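PDB 4AIB: ornithine decarboxylase from Entamoeba histolytica, which probably catalyses the pyridoxal 5'-phosphate-dependent decarboxylation of L-ornithine to putrescine, the single step between the two in polyamine synthesis, as a homodimer. Local coordinates for residues G283-L295 / N319-G331. Sequence-based numbering, arbitrary orientation.
Sequences GKKQIEYTSGDGL and NENTKMYESIIYG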
loop_
_atom_site.group_PDB
_atom_site.type_symbol
_atom_site.label_atom_id
_atom_site.label_comp_id
_atom_site.label_asym_id
_atom_site.label_seq_id
_atom_site.Cartn_x
_atom_site.Cartn_y
_atom_site.Cartn_z
ATOM N N GLY A 283 33.789 3.000 12.900
ATOM C CA GLY A 283 34.305 3.458 14.187
ATOM C C GLY A 283 33.285 3.638 15.298
ATOM O O GLY A 283 33.645 3.600 16.475
ATOM N N LYS A 284 32.017 3.836 14.938
ATOM C CA LYS A 284 30.976 4.057 15.944
ATOM C C LYS A 284 29.713 3.238 15.690
ATOM O O LYS A 284 29.233 3.145 14.559
ATOM C CB LYS A 284 30.633 5.549 16.053
ATOM C CG LYS A 284 30.558 6.085 17.481
ATOM C CD LYS A 284 29.360 5.546 18.255
ATOM C CE LYS A 284 29.353 6.027 19.698
ATOM N NZ LYS A 284 28.975 7.463 19.813
ATOM N N LYS A 285 29.177 2.663 16.763
ATOM C CA LYS A 285 28.024 1.767 16.694
ATOM C C LYS A 285 26.700 2.464 16.383
ATOM O O LYS A 285 26.338 3.458 17.018
ATOM C CB LYS A 285 27.906 0.931 17.980
ATOM C CG LYS A 285 27.935 1.730 19.279
ATOM C CD LYS A 285 28.469 0.907 20.444
ATOM C CE LYS A 285 27.412 -0.010 21.040
ATOM N NZ LYS A 285 27.973 -0.869 22.119
ATOM N N GLN A 286 26.002 1.938 15.380
ATOM C CA GLN A 286 24.610 2.294 15.121
ATOM C C GLN A 286 23.733 1.121 15.547
ATOM O O GLN A 286 24.149 -0.037 15.455
ATOM C CB GLN A 286 24.384 2.652 13.644
ATOM C CG GLN A 286 24.862 1.616 12.632
ATOM C CD GLN A 286 24.303 1.839 11.237
ATOM O OE1 GLN A 286 23.917 2.951 10.872
ATOM N NE2 GLN A 286 24.262 0.773 10.444
ATOM N N ILE A 287 22.531 1.418 16.034
ATOM C CA ILE A 287 21.642 0.374 16.544
ATOM C C ILE A 287 20.348 0.290 15.737
ATOM O O ILE A 287 19.581 1.252 15.671
ATOM C CB ILE A 287 21.329 0.553 18.048
ATOM C CG1 ILE A 287 22.600 0.917 18.830
ATOM C CG2 ILE A 287 20.707 -0.720 18.609
ATOM C CD1 ILE A 287 22.355 1.408 20.241
ATOM N N GLU A 288 20.121 -0.870 15.126
ATOM C CA GLU A 288 18.917 -1.121 14.337
ATOM C C GLU A 288 17.781 -1.643 15.211
ATOM O O GLU A 288 17.988 -2.506 16.065
ATOM C CB GLU A 288 19.209 -2.113 13.208
ATOM C CG GLU A 288 19.986 -1.521 12.040
ATOM C CD GLU A 288 20.555 -2.579 11.110
ATOM O OE1 GLU A 288 19.807 -3.502 10.724
ATOM O OE2 GLU A 288 21.750 -2.482 10.755
ATOM N N TYR A 289 16.583 -1.111 14.990
ATOM C CA TYR A 289 15.405 -1.520 15.747
ATOM C C TYR A 289 14.278 -1.975 14.831
ATOM O O TYR A 289 14.170 -1.527 13.688
ATOM C CB TYR A 289 14.924 -0.383 16.652
ATOM C CG TYR A 289 15.896 -0.023 17.753
ATOM C CD1 TYR A 289 15.915 -0.734 18.953
ATOM C CD2 TYR A 289 16.794 1.032 17.599
ATOM C CE1 TYR A 289 16.803 -0.407 19.965
ATOM C CE2 TYR A 289 17.687 1.367 18.605
ATOM C CZ TYR A 289 17.686 0.646 19.785
ATOM O OH TYR A 289 18.570 0.975 20.787
ATOM N N THR A 290 13.447 -2.878 15.339
ATOM C CA THR A 290 12.292 -3.352 14.595
ATOM C C THR A 290 11.017 -3.004 15.356
ATOM O O THR A 290 10.720 -3.575 16.410
ATOM C CB THR A 290 12.391 -4.860 14.289
ATOM O OG1 THR A 290 13.663 -5.131 13.690
ATOM C CG2 THR A 290 11.289 -5.293 13.330
ATOM N N SER A 291 10.287 -2.040 14.806
ATOM C CA SER A 291 9.087 -1.501 15.427
ATOM C C SER A 291 7.842 -2.265 14.991
ATOM O O SER A 291 7.778 -2.765 13.869
ATOM C CB SER A 291 8.947 -0.026 15.070
ATOM O OG SER A 291 7.739 0.495 15.573
ATOM N N GLY A 292 6.852 -2.326 15.880
ATOM C CA GLY A 292 5.639 -3.127 15.683
ATOM C C GLY A 292 4.910 -2.973 14.359
ATOM O O GLY A 292 3.887 -2.290 14.284
ATOM N N ASP A 293 5.448 -3.627 13.327
ATOM C CA ASP A 293 4.876 -3.676 11.973
ATOM C C ASP A 293 5.683 -4.612 11.068
ATOM O O ASP A 293 6.749 -5.097 11.456
ATOM C CB ASP A 293 4.782 -2.278 11.340
ATOM C CG ASP A 293 3.352 -1.752 11.272
ATOM O OD1 ASP A 293 2.418 -2.451 11.725
ATOM O OD2 ASP A 293 3.163 -0.630 10.755
ATOM N N GLY A 294 5.166 -4.858 9.865
ATOM C CA GLY A 294 5.821 -5.727 8.887
ATOM C C GLY A 294 7.035 -5.092 8.232
ATOM O O GLY A 294 7.043 -3.889 7.955
ATOM N N LEU A 295 8.050 -5.913 7.966
ATOM C CA LEU A 295 9.339 -5.449 7.432
ATOM C C LEU A 295 9.307 -4.975 5.970
ATOM O O LEU A 295 10.327 -4.518 5.442
ATOM C CB LEU A 295 10.442 -6.507 7.656
ATOM C CG LEU A 295 10.476 -7.918 7.030
ATOM C CD1 LEU A 295 9.214 -8.733 7.299
ATOM C CD2 LEU A 295 10.797 -7.898 5.539
ATOM N N ASN A 319 18.464 12.060 30.177
ATOM C CA ASN A 319 19.248 12.808 31.160
ATOM C C ASN A 319 20.466 13.479 30.520
ATOM O O ASN A 319 21.599 13.314 30.983
ATOM C CB ASN A 319 19.653 11.922 32.351
ATOM C CG ASN A 319 20.005 10.504 31.943
ATOM O OD1 ASN A 319 19.131 9.715 31.581
ATOM N ND2 ASN A 319 21.286 10.165 32.021
ATOM N N GLU A 320 20.201 14.248 29.462
ATOM C CA GLU A 320 21.227 14.871 28.612
ATOM C C GLU A 320 22.233 13.842 28.081
ATOM O O GLU A 320 22.086 13.350 26.959
ATOM C CB GLU A 320 21.922 16.044 29.326
ATOM C CG GLU A 320 22.819 16.900 28.435
ATOM C CD GLU A 320 22.056 17.902 27.582
ATOM O OE1 GLU A 320 21.099 17.508 26.882
ATOM O OE2 GLU A 320 22.430 19.094 27.601
ATOM N N ASN A 321 23.239 13.521 28.891
ATOM C CA ASN A 321 24.225 12.502 28.544
ATOM C C ASN A 321 23.695 11.092 28.809
ATOM O O ASN A 321 24.132 10.410 29.741
ATOM C CB ASN A 321 25.541 12.744 29.294
ATOM C CG ASN A 321 26.234 14.025 28.862
ATOM O OD1 ASN A 321 25.610 15.082 28.755
ATOM N ND2 ASN A 321 27.538 13.937 28.622
ATOM N N THR A 322 22.742 10.669 27.980
ATOM C CA THR A 322 22.143 9.339 28.084
ATOM C C THR A 322 22.662 8.435 26.967
ATOM O O THR A 322 22.016 7.448 26.611
ATOM C CB THR A 322 20.601 9.403 28.012
ATOM O OG1 THR A 322 20.143 10.645 28.553
ATOM C CG2 THR A 322 19.968 8.246 28.786
ATOM N N LYS A 323 23.831 8.788 26.430
ATOM C CA LYS A 323 24.490 8.053 25.339
ATOM C C LYS A 323 23.581 7.874 24.120
ATOM O O LYS A 323 22.978 6.814 23.929
ATOM C CB LYS A 323 25.047 6.700 25.818
ATOM C CG LYS A 323 26.116 6.779 26.904
ATOM C CD LYS A 323 25.531 6.708 28.311
ATOM C CE LYS A 323 25.073 5.300 28.667
ATOM N NZ LYS A 323 24.369 5.257 29.978
ATOM N N MET A 324 23.484 8.920 23.306
ATOM C CA MET A 324 22.670 8.886 22.095
ATOM C C MET A 324 23.397 8.222 20.930
ATOM O O MET A 324 24.538 8.571 20.616
ATOM C CB MET A 324 22.219 10.296 21.709
ATOM C CG MET A 324 20.776 10.616 22.067
ATOM S SD MET A 324 20.412 10.600 23.831
ATOM C CE MET A 324 18.682 11.062 23.795
ATOM N N TYR A 325 22.724 7.264 20.297
ATOM C CA TYR A 325 23.262 6.556 19.138
ATOM C C TYR A 325 22.373 6.763 17.914
ATOM O O TYR A 325 21.154 6.897 18.044
ATOM C CB TYR A 325 23.390 5.057 19.433
ATOM C CG TYR A 325 24.259 4.722 20.626
ATOM C CD1 TYR A 325 25.651 4.710 20.520
ATOM C CD2 TYR A 325 23.690 4.403 21.859
ATOM C CE1 TYR A 325 26.450 4.400 21.610
ATOM C CE2 TYR A 325 24.482 4.088 22.954
ATOM C CZ TYR A 325 25.860 4.090 22.825
ATOM O OH TYR A 325 26.649 3.781 23.908
ATOM N N GLU A 326 22.986 6.791 16.732
ATOM C CA GLU A 326 22.242 6.896 15.477
ATOM C C GLU A 326 21.460 5.607 15.238
ATOM O O GLU A 326 22.038 4.565 14.923
ATOM C CB GLU A 326 23.183 7.188 14.302
ATOM C CG GLU A 326 22.474 7.361 12.964
ATOM C CD GLU A 326 23.430 7.530 11.794
ATOM O OE1 GLU A 326 24.588 7.068 11.882
ATOM O OE2 GLU A 326 23.016 8.126 10.777
ATOM N N SER A 327 20.142 5.690 15.398
ATOM C CA SER A 327 19.282 4.515 15.334
ATOM C C SER A 327 18.480 4.442 14.039
ATOM O O SER A 327 17.929 5.448 13.582
ATOM C CB SER A 327 18.344 4.477 16.543
ATOM O OG SER A 327 19.079 4.482 17.757
ATOM N N ILE A 328 18.435 3.244 13.459
ATOM C CA ILE A 328 17.641 2.953 12.265
ATOM C C ILE A 328 16.428 2.125 12.678
ATOM O O ILE A 328 16.570 1.008 13.179
ATOM C CB ILE A 328 18.457 2.164 11.208
ATOM C CG1 ILE A 328 19.751 2.903 10.820
ATOM C CG2 ILE A 328 17.600 1.828 9.990
ATOM C CD1 ILE A 328 19.586 4.031 9.818
ATOM N N ILE A 329 15.235 2.673 12.467
ATOM C CA ILE A 329 14.003 1.991 12.859
ATOM C C ILE A 329 13.302 1.398 11.639
ATOM O O ILE A 329 13.041 2.094 10.656
ATOM C CB ILE A 329 13.048 2.924 13.636
ATOM C CG1 ILE A 329 13.818 3.720 14.694
ATOM C CG2 ILE A 329 11.937 2.119 14.298
ATOM C CD1 ILE A 329 13.170 5.033 15.070
ATOM N N TYR A 330 13.014 0.101 11.710
ATOM C CA TYR A 330 12.344 -0.606 10.624
ATOM C C TYR A 330 10.850 -0.751 10.889
ATOM O O TYR A 330 10.416 -0.788 12.043
ATOM C CB TYR A 330 12.978 -1.983 10.401
ATOM C CG TYR A 330 14.441 -1.939 10.016
ATOM C CD1 TYR A 330 14.850 -1.346 8.823
ATOM C CD2 TYR A 330 15.415 -2.500 10.838
ATOM C CE1 TYR A 330 16.186 -1.303 8.462
ATOM C CE2 TYR A 330 16.756 -2.464 10.485
ATOM C CZ TYR A 330 17.135 -1.865 9.296
ATOM O OH TYR A 330 18.460 -1.823 8.935
ATOM N N GLY A 331 10.074 -0.830 9.811
ATOM C CA GLY A 331 8.628 -1.020 9.902
ATOM C C GLY A 331 8.262 -2.407 10.395
ATOM O O GLY A 331 8.993 -3.372 10.162
#
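Two neighbouring parallel strands of the mixed beta-sheet domain, which sits beside the pyridoxal-binding barrel in this decarboxylase family, meet where Ile-287 to Thr-290 pair with Ser-327 to Tyr-330. The backbone ladder begins with a weak hydrogen bond, Ile-287 N lying 3.4 Å from Glu-326 O; farther on, Tyr-289 N is hydrogen-bonded to Ile-328 O at 2.8 Å, nearly straight at 169°, and Tyr-330 N to Tyr-289 O at 2.8 Å. Strand 267-281 flanks the first strand and strand 341-346 the second, so both lie inside the sheet.

On one face, Tyr-325 leans across to Ile-287, whose CD1 packs 3.7 Å from ring atom CD2, and Lys-285 CG lies 3.8 Å from Tyr-325 CE1. Separately, the bent chain of Lys-284 brings CE to the edge of the Tyr-325 ring. Farther along the Ile-287 face, the CE2 edge of Tyr-289 lies against Ser-327 OG, and Tyr-289 OH is hydrogen-bonded to the backbone N of Met-348.

The other face carries Glu-288 and Tyr-330. With CG anti to the carbonyl carbon (chi1 -75°) and the chain extended beyond it, Glu-288 sets its carboxylate at the phenol edge, the two planes 85° apart. Arg-277 forms a salt bridge with the same oxygen, OE1, that Tyr-330 OH meets from above the carboxylate plane at 2.8 Å.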